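Local coordinates for porin (Acinetobacter baumannii AB307-0294, PDB 5DL7), which forms an outer-membrane beta-barrel of the OprD porin family that probably lets small molecules, possibly vanillate and some antibiotics, cross the outer membrane, at residues Y223-L228 with F249-T254; F198-G203 with Y215-K220; H187-A192 with G292-S297; L243-F248 with P302-F307. All coordinates share one frame; numbering follows the deposited sequence.

Contact 1. Residues Y223-L228 with F249-T254; sequences YQQQFL and FNSEET. With CA (calcium ion), chain B.
Tyr-223 and Thr-254 meet at one end of the paired segments in a beta hairpin of the porin barrel wall: the methyl CG2 of Thr-254 lies 3.6 Å from the carbonyl C of Tyr-223. Strands 223-235 and 240-253 form this hairpin, running antiparallel. Gln-224 and Glu-252 make the next rung, a hydrogen-bonded pair with a backbone bond in each direction. Gln-225 faces the barrel interior beside Ser-251. With CG anti to the backbone N (chi1 -180°), the extended chain brings its amide to the serine hydroxyl, NE2 donating in the amide plane to OG at 2.9 Å with an angle of 173°. NE2 also reaches Pro-294 O, which ties the wall to an inward-folded loop. On the other face, Gln-226 pairs with Asn-250 through backbone and side chain alike: the two amides lie side by side with planes 46° apart, and Asn-250 ND2 donates to Gln-226 OE1 at 2.9 Å. Phe-227 returns to the inner face, where the edge of its ring points at the face of Phe-249 in a T-shaped pair, centroids 5.1 Å apart; CD1 sits 3.6 Å above the Phe-249 plane, toward its rim. Back opposite Tyr-223, Glu-253 chelates a calcium ion, shared with Glu-261, through OE1 and OE2, each 2.5 Å from the metal.

Contact 2. Residues F198-G203 with Y215-K220; sequences FYTLGG and YHAELK
Tyr-215 lays its ring along the backbone of Gly-202 and Gly-203, with CD1 3.5 Å from Gly-202 CA. Gly-202 has no side chain, and the ring packs directly on its backbone. His-216 turns to the opposite face, where its NE2 donates in the imidazole plane to Tyr-199 OH at 3.1 Å; the bond is bent, at 138°, and the two rings meet obliquely. ND1 is held by Gln-226 on the following strand, and these two bonds together should fix the ring's rotation. His-216 O accepts twice, from Leu-201 N and from Thr-200 OG1 at 2.7 Å, the hydroxyl arriving from above the carbonyl plane. Ala-217 offers its methyl to the Phe-198 ring, with CB 3.6 Å from CZ. Glu-218 pairs by backbone with Tyr-199, whose CG lies between its own N and carbonyl carbon (chi1 80°); this swings the ring across the strand gap until CE2 is 3.5 Å from Glu-218 CB. Leu-219 closes the row, its CB lying in plane at the edge of Phe-198. Hydrogen-bonded and non-hydrogen-bonded pairs thus succeed one another along two adjoining strands, the antiparallel hairpin typical of a porin beta-barrel wall.

Contact 3. Residues H187-A192 with G292-S297; sequences HRFNKA and GLPFLS
Arg-188 and Phe-189 reach out as neighbours to grip the loop at Gly-292 to Pro-294, joining a short loop to a long one of the porin fold, both without regular secondary structure here. The arginine runs its aliphatic part past the glycine, CD lying 3.8 Å from Gly-292 CA, where the glycine has no side chain of its own. Beyond this the chain bends at chi3 (-64°), and NH1 donates to Leu-293 O. That bond is long at 3.3 Å and bent to 141°, and although the nitrogen lies in the carbonyl plane, the oxygen is tilted from the guanidinium plane. Phe-295 CE2 also meets the guanidinium edge, with the ring and guanidinium planes 61° apart. Phe-189 brings the far end of its ring to the loop: CZ is 3.5 Å from Gly-292 O and 3.7 Å from Pro-294 CB. CG of Arg-188 lies over one face of the ring, toward its rim, so the neighbouring side chains pack on each other.

In the next shell, a salt bridge from NH1 to Asp-311 and a bond from NH2 to Asn-314 OD1 position the guanidinium, while Asn-184 OD1 accepts from the backbone N of Phe-189. One water completes the junction, donating to Arg-188 O at 2.8 Å and accepting from Gly-292 N at 2.9 Å.

Contact 4. Residues L243-F248 with P302-F307; sequences LSDVRF and PVVLDF
Arg-247 reaches inward from a strand of the porin barrel wall to a loop folded against its inner side, and turns one face of its guanidinium to Val-304 CA. That carbon sits 3.8 Å above the plane of the group, offset toward its rim. The loop therefore meets this arginine by face and by edge, for at the edge NH1 donates to Pro-302 O at 3.0 Å. That oxygen lies in the guanidinium plane, yet seen from the carbonyl the nitrogen stands above its plane, 44° out. Extended from CG to NE, the chain carries the charged group across to the loop.

Asp-245, two residues earlier and on the same face of the strand, takes the other edge side-on: NE goes to OD1 and NH2 to OD2, a two-pronged salt bridge that the guanidinium approaches from above the carboxylate plane. Three bonds thus fix the rotation of the arginine, and the carboxylate probably offsets its charge. Ser-268 on the next strand accepts from Val-304 N and helps to place the valine, which slides past the aspartate in the opposite direction. Its CG2, anti to the backbone N, lies 3.8 Å from CG of Asp-245.

How the contacts relate
Barrel wall and inward loops are joined here step by step. Contacts 1 and 2 lie in successive hairpins, their centres about 9 Å apart, with strands 210-219 and 223-235 adjacent in the wall; contact 2 closes before contact 1 opens. Contact 4 uses strand 240-253, as contact 1 does, about 17 Å away between centres. The loop between strands 278-288 and 318-327 supplies residues 292-297 to contact 3 and 302-307 to contact 4, and Leu-293 packs on Val-303 between them. Contact 3 spans contacts 1 and 2 in sequence. One loop thus packs against several wall strands from within, consistent with the constricted channel of OprD-family porins.

Contact 1. Residues Y223-L228 with F249-T254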
# COMPACT_ATOMS: atom_id res chain seq x y z
N TYR A 223 -16.16 -11.99 2.12
CA TYR A 223 -15.19 -12.99 1.56
C TYR A 223 -14.37 -13.63 2.68
O TYR A 223 -14.18 -13.01 3.75
CB TYR A 223 -14.33 -12.47 0.47
CG TYR A 223 -13.32 -11.44 0.85
CD1 TYR A 223 -12.14 -11.84 1.53
CD2 TYR A 223 -13.42 -10.11 0.61
CE1 TYR A 223 -11.19 -10.90 1.86
CE2 TYR A 223 -12.45 -9.17 0.92
CZ TYR A 223 -11.35 -9.48 1.59
OH TYR A 223 -10.37 -8.61 1.99
N GLN A 224 -13.82 -14.80 2.34
CA GLN A 224 -12.69 -15.42 3.11
C GLN A 224 -11.52 -15.44 2.17
O GLN A 224 -11.67 -15.68 0.97
CB GLN A 224 -13.03 -16.85 3.61
CG GLN A 224 -14.00 -16.76 4.71
CD GLN A 224 -14.40 -18.13 5.23
OE1 GLN A 224 -15.58 -18.33 5.82
NE2 GLN A 224 -13.54 -19.08 5.00
N GLN A 225 -10.32 -15.28 2.71
CA GLN A 225 -9.12 -15.18 1.92
C GLN A 225 -7.92 -15.87 2.65
O GLN A 225 -7.81 -15.63 3.83
CB GLN A 225 -8.83 -13.77 1.53
CG GLN A 225 -7.60 -13.54 0.70
CD GLN A 225 -7.51 -12.05 0.35
OE1 GLN A 225 -6.98 -11.24 1.10
NE2 GLN A 225 -8.09 -11.71 -0.83
N GLN A 226 -7.22 -16.73 1.91
CA GLN A 226 -5.92 -17.18 2.45
C GLN A 226 -4.76 -16.69 1.65
O GLN A 226 -4.89 -16.35 0.40
CB GLN A 226 -5.90 -18.67 2.36
CG GLN A 226 -6.87 -19.41 3.26
CD GLN A 226 -8.31 -19.44 2.68
OE1 GLN A 226 -8.51 -19.66 1.49
NE2 GLN A 226 -9.22 -19.10 3.52
N PHE A 227 -3.64 -16.50 2.28
CA PHE A 227 -2.40 -16.05 1.63
C PHE A 227 -1.31 -17.06 1.95
O PHE A 227 -1.16 -17.43 3.14
CB PHE A 227 -1.96 -14.71 2.25
CG PHE A 227 -0.59 -14.22 1.78
CD1 PHE A 227 -0.50 -13.61 0.54
CD2 PHE A 227 0.51 -14.55 2.50
CE1 PHE A 227 0.74 -13.18 0.11
CE2 PHE A 227 1.79 -14.09 2.07
CZ PHE A 227 1.88 -13.46 0.87
N LEU A 228 -0.50 -17.35 0.97
CA LEU A 228 0.78 -18.03 1.21
C LEU A 228 1.83 -17.26 0.44
O LEU A 228 1.55 -16.83 -0.70
CB LEU A 228 0.79 -19.44 0.60
CG LEU A 228 -0.19 -20.39 1.30
CD1 LEU A 228 -0.10 -21.72 0.44
CD2 LEU A 228 0.27 -20.68 2.72
N PHE A 249 -2.83 -15.77 -3.37
CA PHE A 249 -4.14 -15.54 -2.70
C PHE A 249 -5.16 -16.50 -3.16
O PHE A 249 -5.23 -16.77 -4.37
CB PHE A 249 -4.59 -14.03 -2.93
CG PHE A 249 -3.73 -13.00 -2.35
CD1 PHE A 249 -2.68 -12.54 -3.09
CD2 PHE A 249 -4.00 -12.49 -1.15
CE1 PHE A 249 -1.81 -11.55 -2.64
CE2 PHE A 249 -3.16 -11.44 -0.65
CZ PHE A 249 -2.08 -11.00 -1.41
N ASN A 250 -5.98 -16.89 -2.24
CA ASN A 250 -7.18 -17.73 -2.49
C ASN A 250 -8.34 -17.09 -1.80
O ASN A 250 -8.33 -16.85 -0.61
CB ASN A 250 -6.98 -19.19 -1.95
CG ASN A 250 -8.14 -20.11 -2.25
OD1 ASN A 250 -8.42 -20.28 -3.44
ND2 ASN A 250 -8.82 -20.63 -1.25
N SER A 251 -9.41 -16.83 -2.63
CA SER A 251 -10.56 -16.05 -2.11
C SER A 251 -11.86 -16.66 -2.54
O SER A 251 -12.00 -17.14 -3.69
CB SER A 251 -10.53 -14.58 -2.56
OG SER A 251 -9.26 -13.93 -2.32
N GLU A 252 -12.82 -16.65 -1.64
CA GLU A 252 -14.18 -17.21 -1.86
C GLU A 252 -15.17 -16.36 -1.12
O GLU A 252 -14.89 -15.85 -0.06
CB GLU A 252 -14.22 -18.70 -1.44
CG GLU A 252 -15.46 -19.37 -1.44
CD GLU A 252 -15.44 -20.92 -0.95
OE1 GLU A 252 -16.37 -21.61 -1.29
OE2 GLU A 252 -14.47 -21.33 -0.41
N GLU A 253 -16.41 -16.32 -1.60
CA GLU A 253 -17.41 -15.54 -0.87
C GLU A 253 -17.82 -16.28 0.40
O GLU A 253 -17.63 -17.52 0.52
CB GLU A 253 -18.62 -15.15 -1.73
CG GLU A 253 -19.63 -16.27 -1.96
CD GLU A 253 -19.16 -17.37 -2.86
OE1 GLU A 253 -19.90 -18.38 -3.00
OE2 GLU A 253 -18.20 -17.28 -3.67
N THR A 254 -18.43 -15.58 1.34
CA THR A 254 -18.91 -16.26 2.58
C THR A 254 -20.17 -15.57 3.10
O THR A 254 -20.44 -14.42 2.72
CB THR A 254 -17.67 -16.17 3.56
OG1 THR A 254 -17.97 -16.92 4.70
CG2 THR A 254 -17.47 -14.73 4.08
CA CA B . -18.64 -19.47 -4.88
O HOH W 1 -18.23 -21.04 -3.14
O HOH W 2 -16.26 -19.22 -4.72
O HOH W 3 -18.13 -21.41 -6.30
O HOH W 4 -20.70 -20.70 -5.17

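Contact 2. Residues F198-G203 with Y215-K220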
# COMPACT_ATOMS: atom_id res chain seq x y z
N PHE A 198 -13.86 -7.76 10.55
CA PHE A 198 -12.84 -8.39 9.74
C PHE A 198 -11.88 -9.03 10.78
O PHE A 198 -11.50 -8.40 11.78
CB PHE A 198 -12.11 -7.39 8.90
CG PHE A 198 -10.92 -7.93 8.15
CD1 PHE A 198 -9.69 -7.87 8.78
CD2 PHE A 198 -10.97 -8.58 6.91
CE1 PHE A 198 -8.58 -8.49 8.20
CE2 PHE A 198 -9.79 -9.04 6.26
CZ PHE A 198 -8.59 -8.99 6.92
N TYR A 199 -11.47 -10.24 10.48
CA TYR A 199 -10.40 -10.83 11.29
C TYR A 199 -9.39 -11.55 10.39
O TYR A 199 -9.69 -11.99 9.24
CB TYR A 199 -10.90 -11.74 12.31
CG TYR A 199 -11.24 -13.07 11.93
CD1 TYR A 199 -10.31 -14.11 11.97
CD2 TYR A 199 -12.52 -13.45 11.60
CE1 TYR A 199 -10.57 -15.36 11.42
CE2 TYR A 199 -12.78 -14.76 11.12
CZ TYR A 199 -11.82 -15.71 11.03
OH TYR A 199 -12.11 -16.99 10.47
N THR A 200 -8.13 -11.55 10.89
CA THR A 200 -7.07 -12.29 10.18
C THR A 200 -6.10 -12.86 11.25
O THR A 200 -5.94 -12.27 12.31
CB THR A 200 -6.34 -11.44 9.10
OG1 THR A 200 -5.52 -12.28 8.25
CG2 THR A 200 -5.59 -10.36 9.72
N LEU A 201 -5.55 -14.03 10.92
CA LEU A 201 -4.49 -14.58 11.76
C LEU A 201 -3.51 -15.41 10.91
O LEU A 201 -3.80 -15.91 9.84
CB LEU A 201 -5.06 -15.36 12.88
CG LEU A 201 -5.55 -16.68 12.64
CD1 LEU A 201 -6.01 -17.30 14.00
CD2 LEU A 201 -6.75 -16.64 11.69
N GLY A 202 -2.26 -15.45 11.39
CA GLY A 202 -1.29 -16.29 10.71
C GLY A 202 0.09 -16.04 11.28
O GLY A 202 0.28 -15.64 12.44
N GLY A 203 1.04 -16.27 10.47
CA GLY A 203 2.42 -16.18 10.92
C GLY A 203 3.43 -15.92 9.82
O GLY A 203 3.20 -16.15 8.66
N TYR A 215 -1.41 -16.63 6.04
CA TYR A 215 -2.46 -15.98 6.81
C TYR A 215 -3.83 -16.42 6.25
O TYR A 215 -4.01 -16.75 5.07
CB TYR A 215 -2.44 -14.42 6.68
CG TYR A 215 -1.18 -13.82 7.25
CD1 TYR A 215 -1.05 -13.55 8.57
CD2 TYR A 215 -0.13 -13.60 6.34
CE1 TYR A 215 0.21 -13.14 9.11
CE2 TYR A 215 1.11 -13.15 6.86
CZ TYR A 215 1.23 -12.96 8.18
OH TYR A 215 2.47 -12.51 8.61
N HIS A 216 -4.79 -16.39 7.12
CA HIS A 216 -6.22 -16.55 6.83
C HIS A 216 -7.00 -15.28 7.28
O HIS A 216 -6.68 -14.72 8.29
CB HIS A 216 -6.84 -17.82 7.52
CG HIS A 216 -8.35 -17.83 7.51
ND1 HIS A 216 -9.08 -18.15 6.39
CD2 HIS A 216 -9.24 -17.45 8.45
CE1 HIS A 216 -10.36 -17.99 6.65
NE2 HIS A 216 -10.50 -17.65 7.90
N ALA A 217 -7.99 -14.92 6.52
CA ALA A 217 -8.79 -13.71 6.80
C ALA A 217 -10.29 -13.98 6.41
O ALA A 217 -10.61 -14.75 5.50
CB ALA A 217 -8.37 -12.51 6.03
N GLU A 218 -11.14 -13.31 7.17
CA GLU A 218 -12.58 -13.29 6.88
C GLU A 218 -13.04 -11.85 7.03
O GLU A 218 -13.03 -11.30 8.12
CB GLU A 218 -13.36 -14.25 7.73
CG GLU A 218 -14.84 -14.18 7.38
CD GLU A 218 -15.69 -15.08 8.28
OE1 GLU A 218 -15.43 -16.24 8.29
OE2 GLU A 218 -16.41 -14.54 9.09
N LEU A 219 -13.65 -11.34 5.93
CA LEU A 219 -14.45 -10.06 6.00
C LEU A 219 -15.90 -10.51 6.03
O LEU A 219 -16.40 -11.11 5.04
CB LEU A 219 -14.16 -9.26 4.75
CG LEU A 219 -14.84 -7.93 4.58
CD1 LEU A 219 -14.44 -6.98 5.70
CD2 LEU A 219 -14.54 -7.31 3.25
N LYS A 220 -16.52 -10.28 7.17
CA LYS A 220 -17.79 -10.97 7.56
C LYS A 220 -18.85 -10.72 6.46
O LYS A 220 -19.07 -9.58 6.04
CB LYS A 220 -18.31 -10.42 8.84
CG LYS A 220 -19.59 -11.17 9.28
CD LYS A 220 -20.00 -10.58 10.58
CE LYS A 220 -21.33 -11.14 11.10
NZ LYS A 220 -21.85 -9.90 11.79

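Contact 3. Residues H187-A192 with G292-S297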
# COMPACT_ATOMS: atom_id res chain seq x y z
N HIS A 187 -15.97 -2.62 -11.66
CA HIS A 187 -17.16 -3.46 -11.51
C HIS A 187 -16.84 -4.95 -11.36
O HIS A 187 -17.66 -5.79 -11.87
CB HIS A 187 -18.09 -3.24 -12.66
CG HIS A 187 -18.49 -1.81 -12.89
ND1 HIS A 187 -19.41 -1.23 -12.09
CD2 HIS A 187 -17.99 -0.79 -13.69
CE1 HIS A 187 -19.58 0.05 -12.40
NE2 HIS A 187 -18.71 0.35 -13.37
N ARG A 188 -15.83 -5.24 -10.61
CA ARG A 188 -15.32 -6.61 -10.38
C ARG A 188 -16.33 -7.53 -9.70
O ARG A 188 -16.52 -8.74 -10.03
CB ARG A 188 -14.04 -6.51 -9.59
CG ARG A 188 -13.28 -7.74 -9.31
CD ARG A 188 -11.89 -7.33 -8.73
NE ARG A 188 -11.10 -6.59 -9.68
CZ ARG A 188 -9.93 -5.94 -9.47
NH1 ARG A 188 -9.43 -5.91 -8.26
NH2 ARG A 188 -9.29 -5.30 -10.32
N PHE A 189 -17.09 -6.91 -8.79
CA PHE A 189 -18.11 -7.52 -8.00
C PHE A 189 -19.44 -6.81 -8.13
O PHE A 189 -19.58 -5.87 -8.94
CB PHE A 189 -17.62 -7.63 -6.53
CG PHE A 189 -16.30 -8.26 -6.35
CD1 PHE A 189 -16.11 -9.65 -6.53
CD2 PHE A 189 -15.19 -7.51 -6.11
CE1 PHE A 189 -14.86 -10.24 -6.45
CE2 PHE A 189 -13.92 -8.11 -5.95
CZ PHE A 189 -13.75 -9.42 -6.13
N ASN A 190 -20.47 -7.25 -7.38
CA ASN A 190 -21.80 -6.71 -7.59
C ASN A 190 -21.87 -5.28 -7.10
O ASN A 190 -22.80 -4.54 -7.59
CB ASN A 190 -22.88 -7.43 -6.76
CG ASN A 190 -23.22 -8.89 -7.21
OD1 ASN A 190 -22.93 -9.19 -8.29
ND2 ASN A 190 -23.88 -9.54 -6.41
N LYS A 191 -21.12 -4.89 -6.08
CA LYS A 191 -21.19 -3.54 -5.48
C LYS A 191 -20.02 -3.40 -4.59
O LYS A 191 -19.41 -4.42 -4.29
CB LYS A 191 -22.53 -3.43 -4.71
CG LYS A 191 -22.68 -4.42 -3.50
CD LYS A 191 -24.03 -4.22 -2.80
CE LYS A 191 -24.07 -2.92 -2.08
NZ LYS A 191 -25.44 -2.85 -1.56
N ALA A 192 -19.77 -2.20 -4.13
CA ALA A 192 -18.88 -1.98 -2.97
C ALA A 192 -19.79 -2.27 -1.74
O ALA A 192 -20.99 -1.94 -1.73
CB ALA A 192 -18.40 -0.53 -2.97
N GLY A 292 -12.13 -11.34 -10.25
CA GLY A 292 -10.87 -10.82 -9.89
C GLY A 292 -10.65 -10.95 -8.40
O GLY A 292 -11.40 -11.49 -7.64
N LEU A 293 -9.54 -10.38 -7.97
CA LEU A 293 -9.05 -10.44 -6.60
C LEU A 293 -9.76 -9.39 -5.66
O LEU A 293 -9.71 -8.23 -5.96
CB LEU A 293 -7.57 -10.09 -6.52
CG LEU A 293 -6.85 -10.12 -5.18
CD1 LEU A 293 -6.84 -11.50 -4.57
CD2 LEU A 293 -5.50 -9.45 -5.26
N PRO A 294 -10.38 -9.85 -4.62
CA PRO A 294 -10.88 -8.88 -3.59
C PRO A 294 -9.85 -8.52 -2.57
O PRO A 294 -8.94 -9.28 -2.26
CB PRO A 294 -12.03 -9.62 -2.85
CG PRO A 294 -11.50 -11.08 -2.89
CD PRO A 294 -10.72 -11.23 -4.18
N PHE A 295 -10.03 -7.30 -2.00
CA PHE A 295 -9.21 -6.82 -0.89
C PHE A 295 -9.93 -5.66 -0.20
O PHE A 295 -10.92 -5.20 -0.78
CB PHE A 295 -7.74 -6.47 -1.34
CG PHE A 295 -7.66 -5.65 -2.62
CD1 PHE A 295 -7.67 -4.25 -2.52
CD2 PHE A 295 -7.50 -6.28 -3.87
CE1 PHE A 295 -7.59 -3.50 -3.65
CE2 PHE A 295 -7.47 -5.56 -5.02
CZ PHE A 295 -7.56 -4.15 -4.92
N LEU A 296 -9.43 -5.23 0.90
CA LEU A 296 -10.14 -4.20 1.69
C LEU A 296 -10.22 -2.89 0.96
O LEU A 296 -9.34 -2.51 0.18
CB LEU A 296 -9.52 -4.10 3.09
CG LEU A 296 -9.79 -5.32 3.93
CD1 LEU A 296 -8.84 -5.33 5.15
CD2 LEU A 296 -11.19 -5.36 4.52
N SER A 297 -11.24 -2.14 1.29
CA SER A 297 -11.44 -0.77 0.75
C SER A 297 -10.27 0.13 1.12
O SER A 297 -9.66 0.04 2.24
CB SER A 297 -12.78 -0.19 1.28
OG SER A 297 -12.75 -0.08 2.71
O HOH W 5 -14.42 -10.00 -11.43

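Contact 4. Residues L243-F248 with P302-F307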
# COMPACT_ATOMS: atom_id res chain seq x y z
N LEU A 243 17.05 -12.26 -5.70
CA LEU A 243 15.97 -11.70 -4.91
C LEU A 243 14.64 -12.36 -5.39
O LEU A 243 14.40 -12.55 -6.62
CB LEU A 243 15.88 -10.21 -5.06
CG LEU A 243 17.07 -9.27 -4.89
CD1 LEU A 243 16.70 -7.87 -4.57
CD2 LEU A 243 18.06 -9.75 -3.98
N SER A 244 13.71 -12.56 -4.47
CA SER A 244 12.38 -13.19 -4.82
C SER A 244 11.34 -12.64 -3.91
O SER A 244 11.56 -12.34 -2.73
CB SER A 244 12.45 -14.80 -4.78
OG SER A 244 12.86 -15.09 -3.46
N ASP A 245 10.13 -12.50 -4.45
CA ASP A 245 8.96 -12.19 -3.66
C ASP A 245 7.80 -12.82 -4.38
O ASP A 245 7.50 -12.39 -5.53
CB ASP A 245 8.76 -10.70 -3.65
CG ASP A 245 7.58 -10.20 -2.67
OD1 ASP A 245 6.74 -10.94 -2.25
OD2 ASP A 245 7.81 -9.10 -2.09
N VAL A 246 7.14 -13.76 -3.73
CA VAL A 246 6.08 -14.53 -4.37
C VAL A 246 4.89 -14.50 -3.46
O VAL A 246 5.01 -14.68 -2.25
CB VAL A 246 6.50 -16.01 -4.67
CG1 VAL A 246 5.37 -16.90 -5.09
CG2 VAL A 246 7.64 -16.08 -5.68
N ARG A 247 3.72 -14.28 -4.06
CA ARG A 247 2.46 -14.10 -3.28
C ARG A 247 1.34 -14.86 -3.92
O ARG A 247 1.13 -14.73 -5.16
CB ARG A 247 2.09 -12.62 -3.17
CG ARG A 247 3.17 -11.83 -2.47
CD ARG A 247 2.75 -10.35 -2.31
NE ARG A 247 3.99 -9.55 -2.00
CZ ARG A 247 4.09 -8.27 -1.85
NH1 ARG A 247 3.06 -7.51 -1.99
NH2 ARG A 247 5.28 -7.71 -1.61
N PHE A 248 0.65 -15.66 -3.12
CA PHE A 248 -0.52 -16.39 -3.60
C PHE A 248 -1.70 -16.13 -2.72
O PHE A 248 -1.62 -16.17 -1.46
CB PHE A 248 -0.23 -17.88 -3.44
CG PHE A 248 -1.40 -18.75 -3.73
CD1 PHE A 248 -1.93 -18.82 -5.02
CD2 PHE A 248 -2.04 -19.45 -2.74
CE1 PHE A 248 -3.03 -19.74 -5.24
CE2 PHE A 248 -3.20 -20.29 -3.00
CZ PHE A 248 -3.65 -20.39 -4.23
N PRO A 302 -2.87 -6.00 -2.93
CA PRO A 302 -1.78 -6.60 -2.18
C PRO A 302 -0.77 -7.46 -2.91
O PRO A 302 0.12 -8.01 -2.31
CB PRO A 302 -2.48 -7.38 -1.06
CG PRO A 302 -3.63 -7.93 -1.80
CD PRO A 302 -4.15 -6.70 -2.61
N VAL A 303 -0.90 -7.50 -4.22
CA VAL A 303 -0.04 -8.35 -5.07
C VAL A 303 1.32 -7.73 -5.24
O VAL A 303 1.59 -6.61 -4.87
CB VAL A 303 -0.78 -8.53 -6.43
CG1 VAL A 303 -2.16 -9.16 -6.31
CG2 VAL A 303 -0.82 -7.26 -7.22
N VAL A 304 2.23 -8.52 -5.81
CA VAL A 304 3.60 -8.10 -5.77
C VAL A 304 3.91 -6.87 -6.53
O VAL A 304 4.80 -6.12 -6.21
CB VAL A 304 4.56 -9.28 -6.12
CG1 VAL A 304 4.63 -9.52 -7.52
CG2 VAL A 304 6.03 -8.85 -5.87
N LEU A 305 3.29 -6.75 -7.67
CA LEU A 305 3.55 -5.56 -8.58
C LEU A 305 2.64 -4.44 -8.11
O LEU A 305 1.39 -4.57 -8.14
CB LEU A 305 3.38 -5.93 -10.09
CG LEU A 305 4.14 -7.12 -10.55
CD1 LEU A 305 3.91 -7.29 -12.04
CD2 LEU A 305 5.63 -6.86 -10.25
N ASP A 306 3.17 -3.38 -7.54
CA ASP A 306 2.37 -2.27 -6.93
C ASP A 306 2.53 -0.99 -7.77
O ASP A 306 3.20 -0.04 -7.47
CB ASP A 306 2.88 -1.97 -5.54
CG ASP A 306 4.39 -1.60 -5.49
OD1 ASP A 306 5.34 -2.04 -6.43
OD2 ASP A 306 4.77 -0.89 -4.44
N PHE A 307 1.91 -0.99 -8.93
CA PHE A 307 2.01 0.16 -9.91
C PHE A 307 1.08 1.34 -9.62
O PHE A 307 0.07 1.12 -8.84
CB PHE A 307 1.70 -0.44 -11.28
CG PHE A 307 2.96 -1.00 -11.97
CD1 PHE A 307 3.59 -2.13 -11.49
CD2 PHE A 307 3.53 -0.38 -13.03
CE1 PHE A 307 4.71 -2.68 -12.16
CE2 PHE A 307 4.69 -0.87 -13.66
CZ PHE A 307 5.29 -2.02 -13.21